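Long-range contact in DUF5751 domain-containing protein (Sulfolobus tokodaii, PDB 2RBG), which is of unknown function but folds as a compact alpha/beta domain built round a parallel five-stranded sheet, with two copies in the assembly: residues Tyr3-Asn16 with Ser85-Asn98. Sequence-based numbering, arbitrary orientation.
Sequences YKNILTLISVNNDN and SEVDGLLVYCDDEN
Strand 6-11 is the central strand of a five-stranded parallel alpha/beta sheet, with 89-94 between it and 117-121; Leu7 N reaches Gly89 O and Leu7 O takes Leu91 N at 2.9 Å. The alternation continues through Leu9 to Tyr93 O, which accepts from Ser11 N. Methyl groups of Ile6, Leu7, Leu90 and Leu91 fill the buried space beside the strands. On one face, Ile6 CG2 packs 3.6 Å from Leu91 CD1, and Thr8 CG2 meets the edge of the Tyr93 ring, whose hydroxyl bonds Asp27 of helix 17-31. On the other, Leu7 CD2 runs alongside Leu90 CD1, 3.9 Å away. Gly89 has Ile6 CD1 3.7 Å from its CA, where a beta carbon would clash.

An aspartate clasps the backbone at each end. Near Lys4 and Asn5, the Asp88 carboxylate takes Lys4 N on OD2 and Asn5 N on OD1, while Asp88 N returns a bond to Asn5 O. Asn5 CG, anti to the backbone N (chi1 -173°), carries ND2 to Glu86 O at 2.7 Å, nearly straight at 167°. At the other end, Asp95 turns CG between its own N and carbonyl carbon (chi1 41°), bringing the carboxylate against Val12 and the turn after it. Asp95 OD1 receives Asn98 ND2, whereas OD2 accepts Asn13 N at 2.7 Å through its syn lone pair and Asn16 ND2 at 3.0 Å through its anti lone pair. Replacing Asp95 by an alanine would probably leave Asn13 N and the Asn16 amide without their acceptor, and Asn98 ND2 without its partner. Asn98 OD1 is also held by Lys72 NZ, and Asn13 ND2 makes a weak bond to Glu97 OE1 at 3.2 Å.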
ATOM      1  N   TYR A   3     -11.977  -2.848 -16.775  1.00 24.34           N
ATOM      2  CA  TYR A   3     -12.957  -2.576 -15.685  1.00 22.76           C
ATOM      3  C   TYR A   3     -14.001  -1.556 -16.129  1.00 22.12           C
ATOM      4  O   TYR A   3     -13.669  -0.538 -16.739  1.00 23.86           O
ATOM      5  CB  TYR A   3     -12.225  -2.077 -14.437  1.00 22.59           C
ATOM      6  CG  TYR A   3     -11.313  -3.119 -13.822  1.00 23.54           C
ATOM      7  CD1 TYR A   3      -9.932  -2.932 -13.778  1.00 23.82           C
ATOM      8  CD2 TYR A   3     -11.834  -4.303 -13.304  1.00 23.93           C
ATOM      9  CE1 TYR A   3      -9.091  -3.903 -13.231  1.00 25.31           C
ATOM     10  CE2 TYR A   3     -11.003  -5.278 -12.756  1.00 22.68           C
ATOM     11  CZ  TYR A   3      -9.635  -5.073 -12.723  1.00 25.21           C
ATOM     12  OH  TYR A   3      -8.817  -6.042 -12.187  1.00 27.53           O
ATOM     13  N   LYS A   4     -15.261  -1.838 -15.811  1.00 18.90           N
ATOM     14  CA  LYS A   4     -16.375  -0.970 -16.185  1.00 18.65           C
ATOM     15  C   LYS A   4     -17.080  -0.330 -14.992  1.00 15.20           C
ATOM     16  O   LYS A   4     -17.680   0.733 -15.126  1.00 13.13           O
ATOM     17  CB  LYS A   4     -17.399  -1.769 -16.997  1.00 21.41           C
ATOM     18  CG  LYS A   4     -16.834  -2.413 -18.258  1.00 32.01           C
ATOM     19  CD  LYS A   4     -16.480  -1.375 -19.315  1.00 36.58           C
ATOM     20  CE  LYS A   4     -17.725  -0.679 -19.845  1.00 39.57           C
ATOM     21  NZ  LYS A   4     -17.399   0.324 -20.896  1.00 43.99           N
ATOM     22  N   ASN A   5     -17.033  -0.984 -13.835  1.00 13.77           N
ATOM     23  CA  ASN A   5     -17.682  -0.446 -12.642  1.00 13.94           C
ATOM     24  C   ASN A   5     -16.968  -0.955 -11.400  1.00 14.07           C
ATOM     25  O   ASN A   5     -17.142  -2.100 -10.987  1.00 13.93           O
ATOM     26  CB  ASN A   5     -19.165  -0.840 -12.614  1.00 15.07           C
ATOM     27  CG  ASN A   5     -19.928  -0.172 -11.481  1.00 19.05           C
ATOM     28  OD1 ASN A   5     -19.631   0.961 -11.100  1.00 18.93           O
ATOM     29  ND2 ASN A   5     -20.930  -0.864 -10.950  1.00 23.13           N
ATOM     30  N   ILE A   6     -16.163  -0.080 -10.813  1.00 12.56           N
ATOM     31  CA  ILE A   6     -15.374  -0.400  -9.634  1.00 10.81           C
ATOM     32  C   ILE A   6     -16.164  -0.340  -8.330  1.00  9.05           C
ATOM     33  O   ILE A   6     -16.856   0.643  -8.059  1.00 10.03           O
ATOM     34  CB  ILE A   6     -14.181   0.578  -9.509  1.00 10.42           C
ATOM     35  CG1 ILE A   6     -13.363   0.576 -10.805  1.00 14.05           C
ATOM     36  CG2 ILE A   6     -13.314   0.199  -8.317  1.00 10.54           C
ATOM     37  CD1 ILE A   6     -12.743  -0.765 -11.147  1.00 13.83           C
ATOM     38  N   LEU A   7     -16.072  -1.402  -7.531  1.00  7.97           N
ATOM     39  CA  LEU A   7     -16.732  -1.421  -6.232  1.00  7.84           C
ATOM     40  C   LEU A   7     -15.734  -0.777  -5.275  1.00  6.49           C
ATOM     41  O   LEU A   7     -14.639  -1.301  -5.076  1.00  7.93           O
ATOM     42  CB  LEU A   7     -17.012  -2.850  -5.761  1.00  7.80           C
ATOM     43  CG  LEU A   7     -17.543  -2.947  -4.324  1.00  8.47           C
ATOM     44  CD1 LEU A   7     -18.904  -2.267  -4.225  1.00  8.00           C
ATOM     45  CD2 LEU A   7     -17.645  -4.409  -3.909  1.00 10.59           C
ATOM     46  N   THR A   8     -16.104   0.364  -4.705  1.00  5.70           N
ATOM     47  CA  THR A   8     -15.229   1.062  -3.769  1.00  6.42           C
ATOM     48  C   THR A   8     -15.809   0.987  -2.366  1.00  6.87           C
ATOM     49  O   THR A   8     -16.959   1.366  -2.138  1.00  7.76           O
ATOM     50  CB  THR A   8     -15.050   2.546  -4.170  1.00  6.58           C
ATOM     51  OG1 THR A   8     -14.320   2.621  -5.404  1.00  7.53           O
ATOM     52  CG2 THR A   8     -14.279   3.305  -3.096  1.00  7.99           C
ATOM     53  N   LEU A   9     -15.011   0.472  -1.436  1.00  7.67           N
ATOM     54  CA  LEU A   9     -15.431   0.346  -0.050  1.00  8.24           C
ATOM     55  C   LEU A   9     -14.516   1.208   0.806  1.00  8.48           C
ATOM     56  O   LEU A   9     -13.293   1.157   0.662  1.00  7.88           O
ATOM     57  CB  LEU A   9     -15.326  -1.110   0.411  1.00  9.90           C
ATOM     58  CG  LEU A   9     -15.986  -2.163  -0.481  1.00 11.56           C
ATOM     59  CD1 LEU A   9     -15.803  -3.542   0.145  1.00 10.95           C
ATOM     60  CD2 LEU A   9     -17.462  -1.843  -0.654  1.00 10.46           C
ATOM     61  N   ILE A  10     -15.106   1.999   1.694  1.00  7.53           N
ATOM     62  CA  ILE A  10     -14.314   2.850   2.567  1.00  7.34           C
ATOM     63  C   ILE A  10     -14.922   3.011   3.947  1.00  8.82           C
ATOM     64  O   ILE A  10     -16.131   3.176   4.101  1.00 10.17           O
ATOM     65  CB  ILE A  10     -14.102   4.261   1.955  1.00  8.96           C
ATOM     66  CG1 ILE A  10     -13.347   5.153   2.949  1.00  7.62           C
ATOM     67  CG2 ILE A  10     -15.452   4.886   1.592  1.00  9.63           C
ATOM     68  CD1 ILE A  10     -12.849   6.473   2.351  1.00 11.33           C
ATOM     69  N   SER A  11     -14.061   2.938   4.955  1.00  8.33           N
ATOM     70  CA  SER A  11     -14.473   3.125   6.334  1.00 10.47           C
ATOM     71  C   SER A  11     -13.343   3.873   7.031  1.00  9.11           C
ATOM     72  O   SER A  11     -12.291   3.304   7.313  1.00 11.58           O
ATOM     73  CB  SER A  11     -14.720   1.785   7.024  1.00 13.19           C
ATOM     74  OG  SER A  11     -15.221   1.996   8.333  1.00 19.72           O
ATOM     75  N   VAL A  12     -13.565   5.158   7.276  1.00 11.21           N
ATOM     76  CA  VAL A  12     -12.580   6.003   7.939  1.00 11.41           C
ATOM     77  C   VAL A  12     -13.284   6.987   8.859  1.00 15.63           C
ATOM     78  O   VAL A  12     -14.500   7.163   8.776  1.00 16.75           O
ATOM     79  CB  VAL A  12     -11.749   6.830   6.922  1.00 11.30           C
ATOM     80  CG1 VAL A  12     -10.930   5.906   6.038  1.00  8.11           C
ATOM     81  CG2 VAL A  12     -12.673   7.705   6.078  1.00 12.03           C
ATOM     82  N   ASN A  13     -12.514   7.620   9.737  1.00 17.25           N
ATOM     83  CA  ASN A  13     -13.057   8.618  10.647  1.00 20.47           C
ATOM     84  C   ASN A  13     -13.396   9.833   9.786  1.00 19.38           C
ATOM     85  O   ASN A  13     -12.823  10.011   8.711  1.00 18.17           O
ATOM     86  CB  ASN A  13     -12.017   8.989  11.708  1.00 23.13           C
ATOM     87  CG  ASN A  13     -11.692   7.831  12.633  1.00 31.36           C
ATOM     88  OD1 ASN A  13     -12.570   7.305  13.320  1.00 36.96           O
ATOM     89  ND2 ASN A  13     -10.425   7.431  12.659  1.00 34.18           N
ATOM     90  N   ASN A  14     -14.317  10.667  10.254  1.00 18.03           N
ATOM     91  CA  ASN A  14     -14.735  11.843   9.495  1.00 19.51           C
ATOM     92  C   ASN A  14     -13.609  12.766   9.033  1.00 20.09           C
ATOM     93  O   ASN A  14     -13.677  13.331   7.943  1.00 20.91           O
ATOM     94  CB  ASN A  14     -15.741  12.671  10.298  1.00 20.73           C
ATOM     95  CG  ASN A  14     -16.958  11.873  10.701  1.00 23.53           C
ATOM     96  OD1 ASN A  14     -17.389  10.972   9.984  1.00 22.26           O
ATOM     97  ND2 ASN A  14     -17.535  12.212  11.848  1.00 26.38           N
ATOM     98  N   ASP A  15     -12.577  12.923   9.854  1.00 20.00           N
ATOM     99  CA  ASP A  15     -11.471  13.809   9.505  1.00 23.11           C
ATOM    100  C   ASP A  15     -10.631  13.293   8.338  1.00 20.27           C
ATOM    101  O   ASP A  15      -9.805  14.025   7.799  1.00 21.58           O
ATOM    102  CB  ASP A  15     -10.569  14.031  10.724  1.00 23.65           C
ATOM    103  CG  ASP A  15      -9.689  12.836  11.024  1.00 33.42           C
ATOM    104  OD1 ASP A  15     -10.184  11.692  10.941  1.00 37.24           O
ATOM    105  OD2 ASP A  15      -8.499  13.039  11.353  1.00 40.07           O
ATOM    106  N   ASN A  16     -10.849  12.041   7.947  1.00 17.28           N
ATOM    107  CA  ASN A  16     -10.091  11.443   6.851  1.00 16.22           C
ATOM    108  C   ASN A  16     -10.791  11.406   5.493  1.00 17.13           C
ATOM    109  O   ASN A  16     -10.167  11.059   4.493  1.00 15.71           O
ATOM    110  CB  ASN A  16      -9.668  10.014   7.212  1.00 18.31           C
ATOM    111  CG  ASN A  16      -8.392   9.965   8.028  1.00 21.25           C
ATOM    112  OD1 ASN A  16      -7.420  10.655   7.720  1.00 23.56           O
ATOM    113  ND2 ASN A  16      -8.382   9.131   9.061  1.00 19.07           N
ATOM    114  N   SER A  85     -25.532  -5.852  -7.841  1.00 12.83           N
ATOM    115  CA  SER A  85     -24.638  -4.833  -8.378  1.00 16.34           C
ATOM    116  C   SER A  85     -23.613  -5.405  -9.347  1.00 17.60           C
ATOM    117  O   SER A  85     -22.897  -6.350  -9.022  1.00 14.60           O
ATOM    118  CB  SER A  85     -23.917  -4.119  -7.229  1.00 18.24           C
ATOM    119  OG  SER A  85     -23.114  -3.054  -7.708  1.00 25.32           O
ATOM    120  N   GLU A  86     -23.550  -4.823 -10.538  1.00 16.65           N
ATOM    121  CA  GLU A  86     -22.606  -5.269 -11.550  1.00 20.54           C
ATOM    122  C   GLU A  86     -21.289  -4.523 -11.393  1.00 19.99           C
ATOM    123  O   GLU A  86     -21.121  -3.421 -11.916  1.00 23.78           O
ATOM    124  CB  GLU A  86     -23.181  -5.036 -12.950  1.00 25.96           C
ATOM    125  CG  GLU A  86     -22.174  -5.217 -14.084  1.00 39.12           C
ATOM    126  CD  GLU A  86     -21.379  -6.504 -13.972  1.00 45.75           C
ATOM    127  OE1 GLU A  86     -21.999  -7.578 -13.816  1.00 50.19           O
ATOM    128  OE2 GLU A  86     -20.131  -6.440 -14.049  1.00 50.06           O
ATOM    129  N   VAL A  87     -20.366  -5.128 -10.652  1.00 20.16           N
ATOM    130  CA  VAL A  87     -19.046  -4.549 -10.418  1.00 18.68           C
ATOM    131  C   VAL A  87     -17.983  -5.535 -10.895  1.00 18.77           C
ATOM    132  O   VAL A  87     -18.207  -6.745 -10.880  1.00 17.50           O
ATOM    133  CB  VAL A  87     -18.830  -4.252  -8.924  1.00 18.06           C
ATOM    134  CG1 VAL A  87     -19.772  -3.147  -8.474  1.00 20.67           C
ATOM    135  CG2 VAL A  87     -19.068  -5.511  -8.108  1.00 18.82           C
ATOM    136  N   ASP A  88     -16.829  -5.023 -11.320  1.00 16.11           N
ATOM    137  CA  ASP A  88     -15.757  -5.885 -11.815  1.00 16.31           C
ATOM    138  C   ASP A  88     -14.375  -5.633 -11.219  1.00 20.76           C
ATOM    139  O   ASP A  88     -13.441  -6.400 -11.462  1.00 25.38           O
ATOM    140  CB  ASP A  88     -15.658  -5.782 -13.337  1.00 19.28           C
ATOM    141  CG  ASP A  88     -15.699  -4.348 -13.827  1.00 18.16           C
ATOM    142  OD1 ASP A  88     -15.297  -3.440 -13.068  1.00 19.26           O
ATOM    143  OD2 ASP A  88     -16.124  -4.136 -14.980  1.00 20.16           O
ATOM    144  N   GLY A  89     -14.240  -4.552 -10.465  1.00 14.98           N
ATOM    145  CA  GLY A  89     -12.966  -4.237  -9.839  1.00 11.49           C
ATOM    146  C   GLY A  89     -13.236  -3.870  -8.396  1.00 11.28           C
ATOM    147  O   GLY A  89     -14.367  -3.524  -8.056  1.00 11.07           O
ATOM    148  N   LEU A  90     -12.211  -3.926  -7.548  1.00  7.86           N
ATOM    149  CA  LEU A  90     -12.390  -3.615  -6.134  1.00  8.27           C
ATOM    150  C   LEU A  90     -11.333  -2.678  -5.561  1.00  6.84           C
ATOM    151  O   LEU A  90     -10.141  -2.858  -5.798  1.00  8.06           O
ATOM    152  CB  LEU A  90     -12.385  -4.912  -5.322  1.00  9.22           C
ATOM    153  CG  LEU A  90     -12.458  -4.788  -3.799  1.00  7.17           C
ATOM    154  CD1 LEU A  90     -13.812  -4.224  -3.392  1.00  7.45           C
ATOM    155  CD2 LEU A  90     -12.243  -6.154  -3.163  1.00 10.76           C
ATOM    156  N   LEU A  91     -11.790  -1.685  -4.802  1.00  6.67           N
ATOM    157  CA  LEU A  91     -10.912  -0.729  -4.127  1.00  5.88           C
ATOM    158  C   LEU A  91     -11.320  -0.736  -2.659  1.00  7.65           C
ATOM    159  O   LEU A  91     -12.510  -0.658  -2.341  1.00  7.92           O
ATOM    160  CB  LEU A  91     -11.073   0.677  -4.710  1.00  6.06           C
ATOM    161  CG  LEU A  91     -10.494   0.885  -6.114  1.00  7.72           C
ATOM    162  CD1 LEU A  91     -10.857   2.278  -6.621  1.00  9.04           C
ATOM    163  CD2 LEU A  91      -8.976   0.711  -6.071  1.00 11.40           C
ATOM    164  N   VAL A  92     -10.339  -0.835  -1.767  1.00  7.74           N
ATOM    165  CA  VAL A  92     -10.612  -0.880  -0.332  1.00  9.41           C
ATOM    166  C   VAL A  92      -9.816   0.167   0.442  1.00  8.85           C
ATOM    167  O   VAL A  92      -8.602   0.277   0.274  1.00  9.80           O
ATOM    168  CB  VAL A  92     -10.274  -2.280   0.241  1.00  9.33           C
ATOM    169  CG1 VAL A  92     -10.448  -2.286   1.750  1.00 11.21           C
ATOM    170  CG2 VAL A  92     -11.167  -3.334  -0.406  1.00  9.68           C
ATOM    171  N   TYR A  93     -10.505   0.918   1.299  1.00  8.30           N
ATOM    172  CA  TYR A  93      -9.859   1.956   2.106  1.00  7.46           C
ATOM    173  C   TYR A  93     -10.342   1.978   3.549  1.00  9.64           C
ATOM    174  O   TYR A  93     -11.534   1.832   3.820  1.00  9.58           O
ATOM    175  CB  TYR A  93     -10.131   3.340   1.518  1.00  7.49           C
ATOM    176  CG  TYR A  93      -9.795   3.474   0.059  1.00  7.32           C
ATOM    177  CD1 TYR A  93      -8.526   3.884  -0.353  1.00 10.22           C
ATOM    178  CD2 TYR A  93     -10.744   3.176  -0.916  1.00  8.50           C
ATOM    179  CE1 TYR A  93      -8.214   3.993  -1.704  1.00  7.50           C
ATOM    180  CE2 TYR A  93     -10.444   3.279  -2.259  1.00 10.65           C
ATOM    181  CZ  TYR A  93      -9.179   3.689  -2.651  1.00  9.17           C
ATOM    182  OH  TYR A  93      -8.894   3.796  -3.991  1.00  9.81           O
ATOM    183  N   CYS A  94      -9.409   2.188   4.471  1.00  9.58           N
ATOM    184  CA  CYS A  94      -9.746   2.281   5.887  1.00 11.58           C
ATOM    185  C   CYS A  94      -8.584   2.911   6.639  1.00 11.27           C
ATOM    186  O   CYS A  94      -7.491   3.072   6.088  1.00 12.83           O
ATOM    187  CB  CYS A  94     -10.019   0.890   6.481  1.00 11.71           C
ATOM    188  SG  CYS A  94      -8.533  -0.068   6.945  1.00 12.06           S
ATOM    189  N   ASP A  95      -8.837   3.307   7.883  1.00 13.29           N
ATOM    190  CA  ASP A  95      -7.780   3.832   8.736  1.00 15.28           C
ATOM    191  C   ASP A  95      -7.666   2.822   9.881  1.00 15.81           C
ATOM    192  O   ASP A  95      -8.465   1.892   9.963  1.00 14.16           O
ATOM    193  CB  ASP A  95      -8.078   5.251   9.260  1.00 14.63           C
ATOM    194  CG  ASP A  95      -9.520   5.451   9.689  1.00 16.19           C
ATOM    195  OD1 ASP A  95     -10.207   4.467  10.023  1.00 16.16           O
ATOM    196  OD2 ASP A  95      -9.958   6.624   9.708  1.00 16.66           O
ATOM    197  N   ASP A  96      -6.674   2.983  10.751  1.00 18.96           N
ATOM    198  CA  ASP A  96      -6.482   2.038  11.847  1.00 20.56           C
ATOM    199  C   ASP A  96      -7.715   1.770  12.699  1.00 20.25           C
ATOM    200  O   ASP A  96      -7.977   0.629  13.074  1.00 19.79           O
ATOM    201  CB  ASP A  96      -5.340   2.501  12.753  1.00 25.74           C
ATOM    202  CG  ASP A  96      -3.985   2.345  12.103  1.00 27.79           C
ATOM    203  OD1 ASP A  96      -3.718   1.261  11.543  1.00 33.13           O
ATOM    204  OD2 ASP A  96      -3.186   3.300  12.163  1.00 35.26           O
ATOM    205  N   GLU A  97      -8.465   2.820  13.006  1.00 20.92           N
ATOM    206  CA  GLU A  97      -9.662   2.690  13.828  1.00 22.17           C
ATOM    207  C   GLU A  97     -10.734   1.804  13.200  1.00 22.07           C
ATOM    208  O   GLU A  97     -11.599   1.282  13.901  1.00 21.21           O
ATOM    209  CB  GLU A  97     -10.256   4.072  14.116  1.00 25.44           C
ATOM    210  CG  GLU A  97      -9.417   4.945  15.035  1.00 37.78           C
ATOM    211  CD  GLU A  97      -8.015   5.184  14.504  1.00 43.22           C
ATOM    212  OE1 GLU A  97      -7.886   5.614  13.336  1.00 45.28           O
ATOM    213  OE2 GLU A  97      -7.043   4.949  15.257  1.00 42.89           O
ATOM    214  N   ASN A  98     -10.670   1.624  11.885  1.00 17.80           N
ATOM    215  CA  ASN A  98     -11.668   0.814  11.191  1.00 15.94           C
ATOM    216  C   ASN A  98     -11.096  -0.377  10.427  1.00 16.06           C
ATOM    217  O   ASN A  98     -11.808  -1.016   9.648  1.00 13.18           O
ATOM    218  CB  ASN A  98     -12.458   1.703  10.228  1.00 16.46           C
ATOM    219  CG  ASN A  98     -13.223   2.797  10.942  1.00 19.73           C
ATOM    220  OD1 ASN A  98     -14.226   2.535  11.607  1.00 23.19           O
ATOM    221  ND2 ASN A  98     -12.748   4.033  10.819  1.00 17.02           N
TER
HETATM  222  O   HOH W   1     -23.589  -0.499  -9.394  1.00 38.09           O